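PDB 6KXD: ketosynthase from Streptomyces sp. MSC090213JE08, which probably serves as the chain length factor partner of a ketosynthase that elongates acyl chains in the highly reducing type II polyketide pathway to ishigamide. Local coordinates for residues L59-V67 with P225-C233; D349-V357 with A367-G375. One frame throughout, in Å; residues are numbered along the deposited sequence.

Contact 1: residues L59-V67 with P225-C233; sequences LPSSDVCTV and PAPLLGEGC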
ATOM      1  N   LEU B  59      27.664   8.697  -6.273  1.00 56.93           N
ATOM      2  CA  LEU B  59      26.331   8.669  -6.886  1.00 59.63           C
ATOM      3  C   LEU B  59      26.491   8.544  -8.393  1.00 60.79           C
ATOM      4  O   LEU B  59      27.519   8.933  -8.935  1.00 59.63           O
ATOM      5  CB  LEU B  59      25.572   9.957  -6.560  1.00 53.97           C
ATOM      6  CG  LEU B  59      25.168  10.157  -5.105  1.00 53.90           C
ATOM      7  CD1 LEU B  59      24.730  11.589  -4.884  1.00 55.55           C
ATOM      8  CD2 LEU B  59      24.077   9.187  -4.684  1.00 53.77           C
ATOM      9  N   PRO B  60      25.456   8.060  -9.119  1.00 62.56           N
ATOM     10  CA  PRO B  60      25.538   7.925 -10.570  1.00 59.42           C
ATOM     11  C   PRO B  60      25.602   9.285 -11.270  1.00 59.16           C
ATOM     12  O   PRO B  60      25.954   9.354 -12.424  1.00 58.81           O
ATOM     13  CB  PRO B  60      24.260   7.187 -11.000  1.00 61.88           C
ATOM     14  CG  PRO B  60      23.434   6.990  -9.738  1.00 59.30           C
ATOM     15  CD  PRO B  60      24.164   7.631  -8.577  1.00 58.50           C
ATOM     16  N   SER B  61      25.176  10.331 -10.563  1.00 54.85           N
ATOM     17  CA  SER B  61      25.212  11.679 -11.009  1.00 54.63           C
ATOM     18  C   SER B  61      25.458  12.575  -9.803  1.00 59.17           C
ATOM     19  O   SER B  61      24.983  12.288  -8.690  1.00 58.82           O
ATOM     20  CB  SER B  61      23.934  12.058 -11.696  1.00 55.71           C
ATOM     21  OG  SER B  61      23.947  13.443 -11.988  1.00 61.10           O
ATOM     22  N   SER B  62      26.143  13.691 -10.047  1.00 56.65           N
ATOM     23  CA  SER B  62      26.525  14.604  -8.985  1.00 56.05           C
ATOM     24  C   SER B  62      25.391  15.593  -8.730  1.00 50.15           C
ATOM     25  O   SER B  62      25.347  16.211  -7.681  1.00 58.02           O
ATOM     26  CB  SER B  62      27.803  15.329  -9.332  1.00 59.79           C
ATOM     27  OG  SER B  62      27.678  15.972 -10.598  1.00 62.40           O
ATOM     28  N   ASP B  63      24.527  15.766  -9.735  1.00 49.98           N
ATOM     29  CA  ASP B  63      23.486  16.749  -9.690  1.00 51.29           C
ATOM     30  C   ASP B  63      22.241  16.107  -9.054  1.00 54.42           C
ATOM     31  O   ASP B  63      21.835  15.010  -9.451  1.00 52.03           O
ATOM     32  CB  ASP B  63      23.225  17.288 -11.091  1.00 58.58           C
ATOM     33  CG  ASP B  63      24.333  18.221 -11.569  1.00 58.95           C
ATOM     34  OD1 ASP B  63      25.043  18.766 -10.704  1.00 60.55           O
ATOM     35  OD2 ASP B  63      24.435  18.432 -12.787  1.00 72.09           O
ATOM     36  N   VAL B  64      21.672  16.799  -8.060  1.00 50.31           N
ATOM     37  CA  VAL B  64      20.504  16.306  -7.320  1.00 51.89           C
ATOM     38  C   VAL B  64      19.601  17.484  -6.948  1.00 49.62           C
ATOM     39  O   VAL B  64      20.037  18.620  -6.716  1.00 46.99           O
ATOM     40  CB  VAL B  64      20.889  15.491  -6.070  1.00 49.32           C
ATOM     41  CG1 VAL B  64      21.686  14.239  -6.403  1.00 56.09           C
ATOM     42  CG2 VAL B  64      21.610  16.321  -5.027  1.00 46.04           C
ATOM     43  N   CYS B  65      18.307  17.174  -6.823  1.00 46.98           N
ATOM     44  CA  CYS B  65      17.347  18.111  -6.366  1.00 42.26           C
ATOM     45  C   CYS B  65      16.886  17.683  -4.975  1.00 45.78           C
ATOM     46  O   CYS B  65      15.797  17.113  -4.800  1.00 42.05           O
ATOM     47  CB  CYS B  65      16.176  18.239  -7.329  1.00 43.21           C
ATOM     48  SG  CYS B  65      16.687  18.695  -9.005  1.00 46.31           S
ATOM     49  N   THR B  66      17.751  17.939  -3.996  1.00 44.40           N
ATOM     50  CA  THR B  66      17.450  17.648  -2.620  1.00 43.91           C
ATOM     51  C   THR B  66      16.690  18.842  -2.038  1.00 41.77           C
ATOM     52  O   THR B  66      16.707  19.972  -2.574  1.00 41.70           O
ATOM     53  CB  THR B  66      18.728  17.371  -1.806  1.00 47.38           C
ATOM     54  OG1 THR B  66      19.662  18.352  -2.230  1.00 47.49           O
ATOM     55  CG2 THR B  66      19.308  15.986  -1.995  1.00 49.75           C
ATOM     56  N   VAL B  67      16.050  18.584  -0.902  1.00 40.11           N
ATOM     57  CA  VAL B  67      15.445  19.628  -0.113  1.00 44.51           C
ATOM     58  C   VAL B  67      16.581  20.440   0.510  1.00 44.51           C
ATOM     59  O   VAL B  67      17.325  19.898   1.287  1.00 46.31           O
ATOM     60  CB  VAL B  67      14.526  19.071   0.987  1.00 38.65           C
ATOM     61  CG1 VAL B  67      13.856  20.181   1.737  1.00 38.94           C
ATOM     62  CG2 VAL B  67      13.463  18.153   0.425  1.00 39.53           C
ATOM     63  N   PRO B 225      21.199   8.798 -19.730  1.00 71.52           N
ATOM     64  CA  PRO B 225      22.003   9.410 -18.673  1.00 72.69           C
ATOM     65  C   PRO B 225      21.309   9.197 -17.319  1.00 67.42           C
ATOM     66  O   PRO B 225      20.098   8.938 -17.257  1.00 57.36           O
ATOM     67  CB  PRO B 225      22.068  10.895 -19.057  1.00 72.96           C
ATOM     68  CG  PRO B 225      20.773  11.115 -19.821  1.00 77.57           C
ATOM     69  CD  PRO B 225      20.489   9.804 -20.536  1.00 73.28           C
ATOM     70  N   ALA B 226      22.109   9.242 -16.258  1.00 61.60           N
ATOM     71  CA  ALA B 226      21.607   9.077 -14.925  1.00 66.24           C
ATOM     72  C   ALA B 226      20.596  10.196 -14.696  1.00 58.57           C
ATOM     73  O   ALA B 226      20.893  11.355 -14.959  1.00 55.80           O
ATOM     74  CB  ALA B 226      22.741   9.101 -13.928  1.00 62.24           C
ATOM     75  N   PRO B 227      19.350   9.876 -14.276  1.00 61.19           N
ATOM     76  CA  PRO B 227      18.314  10.902 -14.158  1.00 60.41           C
ATOM     77  C   PRO B 227      18.632  11.949 -13.074  1.00 49.72           C
ATOM     78  O   PRO B 227      19.306  11.670 -12.069  1.00 49.39           O
ATOM     79  CB  PRO B 227      17.053  10.081 -13.843  1.00 61.98           C
ATOM     80  CG  PRO B 227      17.579   8.833 -13.180  1.00 61.43           C
ATOM     81  CD  PRO B 227      18.883   8.534 -13.889  1.00 58.51           C
ATOM     82  N   LEU B 228      18.150  13.162 -13.300  1.00 47.36           N
ATOM     83  CA  LEU B 228      18.094  14.157 -12.260  1.00 48.06           C
ATOM     84  C   LEU B 228      16.999  13.738 -11.263  1.00 46.23           C
ATOM     85  O   LEU B 228      15.825  13.678 -11.631  1.00 42.11           O
ATOM     86  CB  LEU B 228      17.762  15.520 -12.859  1.00 47.55           C
ATOM     87  CG  LEU B 228      17.818  16.656 -11.851  1.00 46.83           C
ATOM     88  CD1 LEU B 228      19.130  16.618 -11.073  1.00 47.24           C
ATOM     89  CD2 LEU B 228      17.595  18.013 -12.503  1.00 51.34           C
ATOM     90  N   LEU B 229      17.391  13.455 -10.024  1.00 42.01           N
ATOM     91  CA  LEU B 229      16.431  12.935  -9.034  1.00 45.60           C
ATOM     92  C   LEU B 229      16.152  14.031  -8.010  1.00 46.30           C
ATOM     93  O   LEU B 229      17.050  14.729  -7.571  1.00 46.16           O
ATOM     94  CB  LEU B 229      17.014  11.699  -8.353  1.00 50.02           C
ATOM     95  CG  LEU B 229      17.147  10.475  -9.258  1.00 48.55           C
ATOM     96  CD1 LEU B 229      17.889   9.354  -8.556  1.00 46.41           C
ATOM     97  CD2 LEU B 229      15.767  10.005  -9.720  1.00 49.55           C
ATOM     98  N   GLY B 230      14.891  14.084  -7.602  1.00 38.64           N
ATOM     99  CA  GLY B 230      14.441  14.993  -6.572  1.00 40.13           C
ATOM    100  C   GLY B 230      13.795  14.212  -5.454  1.00 43.41           C
ATOM    101  O   GLY B 230      13.769  12.964  -5.423  1.00 45.98           O
ATOM    102  N   GLU B 231      13.292  14.955  -4.485  1.00 38.70           N
ATOM    103  CA  GLU B 231      12.721  14.311  -3.359  1.00 38.33           C
ATOM    104  C   GLU B 231      11.722  15.264  -2.720  1.00 35.29           C
ATOM    105  O   GLU B 231      11.754  16.487  -2.928  1.00 37.14           O
ATOM    106  CB  GLU B 231      13.808  13.932  -2.353  1.00 40.00           C
ATOM    107  CG  GLU B 231      14.535  15.139  -1.817  1.00 42.47           C
ATOM    108  CD  GLU B 231      15.384  14.920  -0.565  1.00 42.44           C
ATOM    109  OE1 GLU B 231      15.336  13.820  -0.016  1.00 40.36           O
ATOM    110  OE2 GLU B 231      16.094  15.860  -0.156  1.00 42.76           O
ATOM    111  N   GLY B 232      10.968  14.705  -1.793  1.00 34.99           N
ATOM    112  CA  GLY B 232      10.260  15.462  -0.891  1.00 35.91           C
ATOM    113  C   GLY B 232       8.912  14.848  -0.600  1.00 37.19           C
ATOM    114  O   GLY B 232       8.676  13.658  -0.807  1.00 36.87           O
ATOM    115  N   CYS B 233       7.997  15.686  -0.132  1.00 36.44           N
ATOM    116  CA  CYS B 233       6.663  15.239   0.208  1.00 37.91           C
ATOM    117  C   CYS B 233       5.669  16.371  -0.035  1.00 37.77           C
ATOM    118  O   CYS B 233       5.897  17.508   0.337  1.00 36.64           O
ATOM    119  CB  CYS B 233       6.572  14.818   1.673  1.00 34.94           C
ATOM    120  SG  CYS B 233       4.910  14.387   2.268  1.00 37.44           S
TER
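P60 and S61 bring their CB atoms against the methyl of A226, with P60 CB to A226 CB at 3.8 Å, and this apolar patch opens the contact. Further on, L228 extends its side chain along 63-65: CD1 lies against D63 O at 3.5 Å, while C65 SG rests on L228 CD2 at 3.7 Å. L228 CG, anti to the backbone N (chi1 -174°), sends both methyls that way. The D63 carboxylate forms a salt bridge with K51. The backbones, running in nearly the same direction, are joined by C65 N to L229 O at 2.8 Å, a straight bond. Strand 63-65, antiparallel to 50-51, runs beside the start of 229-240 in the same direction, in the ketoacyl synthase N-terminal domain, a thiolase-fold unit. Beyond it, E231 reaches across to the 59-67 segment. Its CG sits between N and the carbonyl carbon (chi1 62°), and the extended remainder carries OE2 to V67 N at 2.8 Å, with an N-H...O angle of 171° and the anti lone pair in use. The V67 and E231 side chains cross at about a right angle, V67 CG2 being 3.5 Å from E231 OE2. OE2 also forms a salt bridge to R86, and OE1 accepts from F208 N. With an alanine here, V67 N and F208 N would probably lose their acceptors and R86 its counter-charge.

Contact 2: residues D349-V357 with A367-G375; sequences DSRGRIALV and AVAVLRLIG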
ATOM      1  N   ASP B 349      -7.607  34.930 -11.589  1.00 57.56           N
ATOM      2  CA  ASP B 349      -7.846  34.348 -12.937  1.00 60.61           C
ATOM      3  C   ASP B 349      -8.106  32.832 -12.828  1.00 63.55           C
ATOM      4  O   ASP B 349      -8.743  32.244 -13.701  1.00 58.31           O
ATOM      5  CB  ASP B 349      -6.671  34.597 -13.894  1.00 62.92           C
ATOM      6  CG  ASP B 349      -6.552  36.001 -14.506  1.00 71.43           C
ATOM      7  OD1 ASP B 349      -7.391  36.882 -14.209  1.00 67.70           O
ATOM      8  OD2 ASP B 349      -5.601  36.216 -15.281  1.00 71.59           O
ATOM      9  N   SER B 350      -7.594  32.195 -11.761  1.00 54.27           N
ATOM     10  CA  SER B 350      -7.672  30.751 -11.611  1.00 51.34           C
ATOM     11  C   SER B 350      -9.046  30.295 -11.114  1.00 48.29           C
ATOM     12  O   SER B 350      -9.351  29.123 -11.214  1.00 45.70           O
ATOM     13  CB  SER B 350      -6.599  30.250 -10.676  1.00 47.36           C
ATOM     14  OG  SER B 350      -6.771  30.765  -9.359  1.00 43.86           O
ATOM     15  N   ARG B 351      -9.864  31.202 -10.559  1.00 49.44           N
ATOM     16  CA  ARG B 351     -11.061  30.780  -9.869  1.00 53.64           C
ATOM     17  C   ARG B 351     -12.015  30.108 -10.860  1.00 47.58           C
ATOM     18  O   ARG B 351     -12.258  30.632 -11.918  1.00 46.46           O
ATOM     19  CB  ARG B 351     -11.793  31.930  -9.167  1.00 61.19           C
ATOM     20  CG  ARG B 351     -12.974  31.457  -8.320  1.00 70.51           C
ATOM     21  CD  ARG B 351     -13.292  32.324  -7.092  1.00 80.37           C
ATOM     22  NE  ARG B 351     -13.860  31.563  -5.968  1.00 80.44           N
ATOM     23  CZ  ARG B 351     -15.124  31.138  -5.890  1.00 82.21           C
ATOM     24  NH1 ARG B 351     -15.995  31.481  -6.823  1.00 73.24           N
ATOM     25  NH2 ARG B 351     -15.510  30.363  -4.890  1.00 78.82           N
ATOM     26  N   GLY B 352     -12.529  28.949 -10.458  1.00 44.13           N
ATOM     27  CA  GLY B 352     -13.434  28.077 -11.194  1.00 42.73           C
ATOM     28  C   GLY B 352     -12.786  27.353 -12.361  1.00 43.29           C
ATOM     29  O   GLY B 352     -13.503  26.695 -13.092  1.00 46.74           O
ATOM     30  N   ARG B 353     -11.448  27.465 -12.534  1.00 41.77           N
ATOM     31  CA  ARG B 353     -10.826  26.903 -13.722  1.00 44.49           C
ATOM     32  C   ARG B 353     -10.543  25.411 -13.503  1.00 47.81           C
ATOM     33  O   ARG B 353     -10.326  24.973 -12.413  1.00 45.12           O
ATOM     34  CB  ARG B 353      -9.532  27.640 -14.065  1.00 47.75           C
ATOM     35  CG  ARG B 353      -9.732  29.079 -14.518  1.00 56.67           C
ATOM     36  CD  ARG B 353     -10.577  29.212 -15.770  1.00 60.51           C
ATOM     37  NE  ARG B 353     -10.684  30.644 -16.056  1.00 76.58           N
ATOM     38  CZ  ARG B 353     -10.059  31.289 -17.036  1.00 76.94           C
ATOM     39  NH1 ARG B 353      -9.887  30.703 -18.208  1.00 67.34           N
ATOM     40  NH2 ARG B 353      -9.605  32.519 -16.831  1.00 69.25           N
ATOM     41  N   ILE B 354     -10.476  24.655 -14.600  1.00 41.49           N
ATOM     42  CA  ILE B 354     -10.156  23.249 -14.557  1.00 41.87           C
ATOM     43  C   ILE B 354      -8.643  23.043 -14.661  1.00 42.14           C
ATOM     44  O   ILE B 354      -7.919  23.660 -15.472  1.00 39.31           O
ATOM     45  CB  ILE B 354     -10.900  22.483 -15.670  1.00 39.52           C
ATOM     46  CG1 ILE B 354     -12.408  22.511 -15.470  1.00 46.19           C
ATOM     47  CG2 ILE B 354     -10.402  21.040 -15.767  1.00 40.70           C
ATOM     48  CD1 ILE B 354     -12.860  21.719 -14.267  1.00 44.08           C
ATOM     49  N   ALA B 355      -8.138  22.123 -13.833  1.00 38.39           N
ATOM     50  CA  ALA B 355      -6.797  21.682 -13.937  1.00 39.30           C
ATOM     51  C   ALA B 355      -6.776  20.154 -14.066  1.00 37.47           C
ATOM     52  O   ALA B 355      -7.579  19.431 -13.552  1.00 39.46           O
ATOM     53  CB  ALA B 355      -5.991  22.130 -12.745  1.00 37.92           C
ATOM     54  N   LEU B 356      -5.789  19.693 -14.797  1.00 35.59           N
ATOM     55  CA  LEU B 356      -5.571  18.285 -15.066  1.00 35.88           C
ATOM     56  C   LEU B 356      -4.132  17.969 -14.665  1.00 37.34           C
ATOM     57  O   LEU B 356      -3.200  18.680 -15.087  1.00 41.20           O
ATOM     58  CB  LEU B 356      -5.751  18.009 -16.556  1.00 37.53           C
ATOM     59  CG  LEU B 356      -5.732  16.549 -16.985  1.00 42.92           C
ATOM     60  CD1 LEU B 356      -6.601  16.351 -18.210  1.00 45.06           C
ATOM     61  CD2 LEU B 356      -4.318  16.120 -17.327  1.00 43.73           C
ATOM     62  N   VAL B 357      -3.959  16.906 -13.886  1.00 36.62           N
ATOM     63  CA  VAL B 357      -2.617  16.426 -13.535  1.00 37.25           C
ATOM     64  C   VAL B 357      -2.528  14.978 -14.017  1.00 37.71           C
ATOM     65  O   VAL B 357      -3.471  14.262 -13.957  1.00 39.11           O
ATOM     66  CB  VAL B 357      -2.305  16.561 -12.036  1.00 40.03           C
ATOM     67  CG1 VAL B 357      -2.474  17.989 -11.586  1.00 38.96           C
ATOM     68  CG2 VAL B 357      -3.105  15.625 -11.172  1.00 47.15           C
ATOM     69  N   ALA B 367      -2.197   7.631 -14.371  1.00 38.42           N
ATOM     70  CA  ALA B 367      -3.302   8.233 -13.614  1.00 37.83           C
ATOM     71  C   ALA B 367      -3.447   9.707 -14.000  1.00 35.07           C
ATOM     72  O   ALA B 367      -2.469  10.429 -14.309  1.00 35.75           O
ATOM     73  CB  ALA B 367      -3.071   8.037 -12.146  1.00 35.95           C
ATOM     74  N   VAL B 368      -4.710  10.163 -13.947  1.00 35.54           N
ATOM     75  CA  VAL B 368      -5.049  11.477 -14.262  1.00 36.11           C
ATOM     76  C   VAL B 368      -6.048  11.968 -13.228  1.00 34.89           C
ATOM     77  O   VAL B 368      -6.943  11.228 -12.882  1.00 39.85           O
ATOM     78  CB  VAL B 368      -5.638  11.581 -15.677  1.00 38.28           C
ATOM     79  CG1 VAL B 368      -6.167  12.979 -15.937  1.00 39.23           C
ATOM     80  CG2 VAL B 368      -4.630  11.186 -16.737  1.00 40.90           C
ATOM     81  N   ALA B 369      -5.848  13.203 -12.758  1.00 38.33           N
ATOM     82  CA  ALA B 369      -6.846  13.842 -11.934  1.00 38.48           C
ATOM     83  C   ALA B 369      -7.293  15.141 -12.595  1.00 35.82           C
ATOM     84  O   ALA B 369      -6.470  15.939 -13.069  1.00 38.47           O
ATOM     85  CB  ALA B 369      -6.362  14.096 -10.527  1.00 36.88           C
ATOM     86  N   VAL B 370      -8.601  15.397 -12.476  1.00 39.28           N
ATOM     87  CA  VAL B 370      -9.205  16.661 -12.940  1.00 37.84           C
ATOM     88  C   VAL B 370      -9.722  17.424 -11.720  1.00 35.46           C
ATOM     89  O   VAL B 370     -10.437  16.864 -10.881  1.00 37.99           O
ATOM     90  CB  VAL B 370     -10.313  16.383 -13.963  1.00 39.53           C
ATOM     91  CG1 VAL B 370     -11.004  17.653 -14.424  1.00 44.49           C
ATOM     92  CG2 VAL B 370      -9.764  15.634 -15.151  1.00 37.27           C
ATOM     93  N   LEU B 371      -9.238  18.652 -11.565  1.00 37.11           N
ATOM     94  CA  LEU B 371      -9.598  19.498 -10.406  1.00 37.69           C
ATOM     95  C   LEU B 371     -10.348  20.720 -10.919  1.00 41.58           C
ATOM     96  O   LEU B 371     -10.074  21.194 -12.008  1.00 39.11           O
ATOM     97  CB  LEU B 371      -8.345  19.998  -9.717  1.00 39.98           C
ATOM     98  CG  LEU B 371      -7.327  18.917  -9.332  1.00 43.14           C
ATOM     99  CD1 LEU B 371      -6.087  19.564  -8.746  1.00 46.09           C
ATOM    100  CD2 LEU B 371      -7.915  17.943  -8.349  1.00 46.83           C
ATOM    101  N   ARG B 372     -11.222  21.264 -10.081  1.00 40.98           N
ATOM    102  CA  ARG B 372     -11.753  22.578 -10.337  1.00 42.95           C
ATOM    103  C   ARG B 372     -11.195  23.515  -9.276  1.00 41.82           C
ATOM    104  O   ARG B 372     -11.393  23.218  -8.067  1.00 41.36           O
ATOM    105  CB  ARG B 372     -13.269  22.496 -10.321  1.00 45.50           C
ATOM    106  CG  ARG B 372     -13.908  23.863 -10.111  1.00 54.71           C
ATOM    107  CD  ARG B 372     -14.935  24.286 -11.119  1.00 52.77           C
ATOM    108  NE  ARG B 372     -15.561  23.259 -11.941  1.00 48.08           N
ATOM    109  CZ  ARG B 372     -15.732  23.380 -13.262  1.00 54.05           C
ATOM    110  NH1 ARG B 372     -15.171  24.391 -13.920  1.00 51.27           N
ATOM    111  NH2 ARG B 372     -16.446  22.471 -13.906  1.00 47.37           N
ATOM    112  N   LEU B 373     -10.519  24.584  -9.725  1.00 37.25           N
ATOM    113  CA  LEU B 373      -9.880  25.535  -8.816  1.00 41.02           C
ATOM    114  C   LEU B 373     -11.005  26.406  -8.257  1.00 45.90           C
ATOM    115  O   LEU B 373     -11.945  26.758  -8.981  1.00 44.97           O
ATOM    116  CB  LEU B 373      -8.747  26.293  -9.512  1.00 46.90           C
ATOM    117  CG  LEU B 373      -7.714  25.380 -10.176  1.00 47.04           C
ATOM    118  CD1 LEU B 373      -6.714  26.157 -10.992  1.00 53.79           C
ATOM    119  CD2 LEU B 373      -7.015  24.533  -9.118  1.00 53.37           C
ATOM    120  N   ILE B 374     -10.977  26.621  -6.942  1.00 43.22           N
ATOM    121  CA  ILE B 374     -11.991  27.380  -6.265  1.00 46.61           C
ATOM    122  C   ILE B 374     -11.267  28.578  -5.651  1.00 51.49           C
ATOM    123  O   ILE B 374     -11.007  29.522  -6.388  1.00 62.72           O
ATOM    124  CB  ILE B 374     -12.760  26.486  -5.288  1.00 50.95           C
ATOM    125  CG1 ILE B 374     -13.442  25.355  -6.060  1.00 52.03           C
ATOM    126  CG2 ILE B 374     -13.757  27.276  -4.446  1.00 53.92           C
ATOM    127  CD1 ILE B 374     -13.985  24.293  -5.171  1.00 59.07           C
ATOM    128  N   GLY B 375     -10.851  28.470  -4.382  1.00 49.77           N
ATOM    129  CA  GLY B 375     -10.235  29.565  -3.593  1.00 59.23           C
ATOM    130  C   GLY B 375     -11.260  30.284  -2.724  1.00 66.12           C
ATOM    131  O   GLY B 375     -12.410  30.455  -3.160  1.00 60.68           O
TER
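S350 begins the contact with its carbonyl O against L373 CB, while the same oxygen accepts from R353 N to close a type II turn, S350 to R353. R351 reaches past I374: its CG lies 3.4 Å from I374 O, and NE makes a weak bond to G375 O, which sits at the edge of the guanidinium. G352, at positive phi in the turn, gives its N weakly to L373 O and offers its own O to R372 NH1 at 3.0 Å. That oxygen lies in the guanidinium plane, and bends at chi2 (127°) and chi3 (19°) fold R372 back to meet it. R353 O takes the L373 N-H at 2.7 Å, almost perfectly straight (179°). I354 then lies on the arginine, with CD1 over the centre of one face of the R372 guanidinium, 3.5 Å from CZ; its CG2 branch packs on V370 CG1. A355 and L371 exchange both backbone bonds. L356 CG, anti to its N, meets V368 CG1 at 3.7 Å, on the same face as I354 and V370. On the other face V357 CG2 touches the A369 methyl at 3.7 Å, and helix 332-344 covers A355, V357 and L373. Flanked by strands 287-291 and 250-259, this is an antiparallel beta hairpin in the C-terminal half of a thiolase fold.

Overall arrangement
Contact 1 and contact 2 follow one another along the sequence and lie well apart: their centres are 29 Å from each other, and their nearest atoms come no closer than about 14 Å. Each sits about as far from the centre of the chain, at 16 and 17 Å. Contact 1 joins residues remote in sequence within the N-terminal domain, whereas contact 2 ties neighbouring strands near the C-terminus. Strand 20-29 links the two regions, pairing antiparallel with both 229-240 and 250-259, and the latter pairs with 365-373. The other chain of the assembly touches neither contact. A phosphate, probably from the crystallisation liquor, lies about 4 Å, nearest atoms, from the R353 side chain in contact 2, a long and weak ion pair.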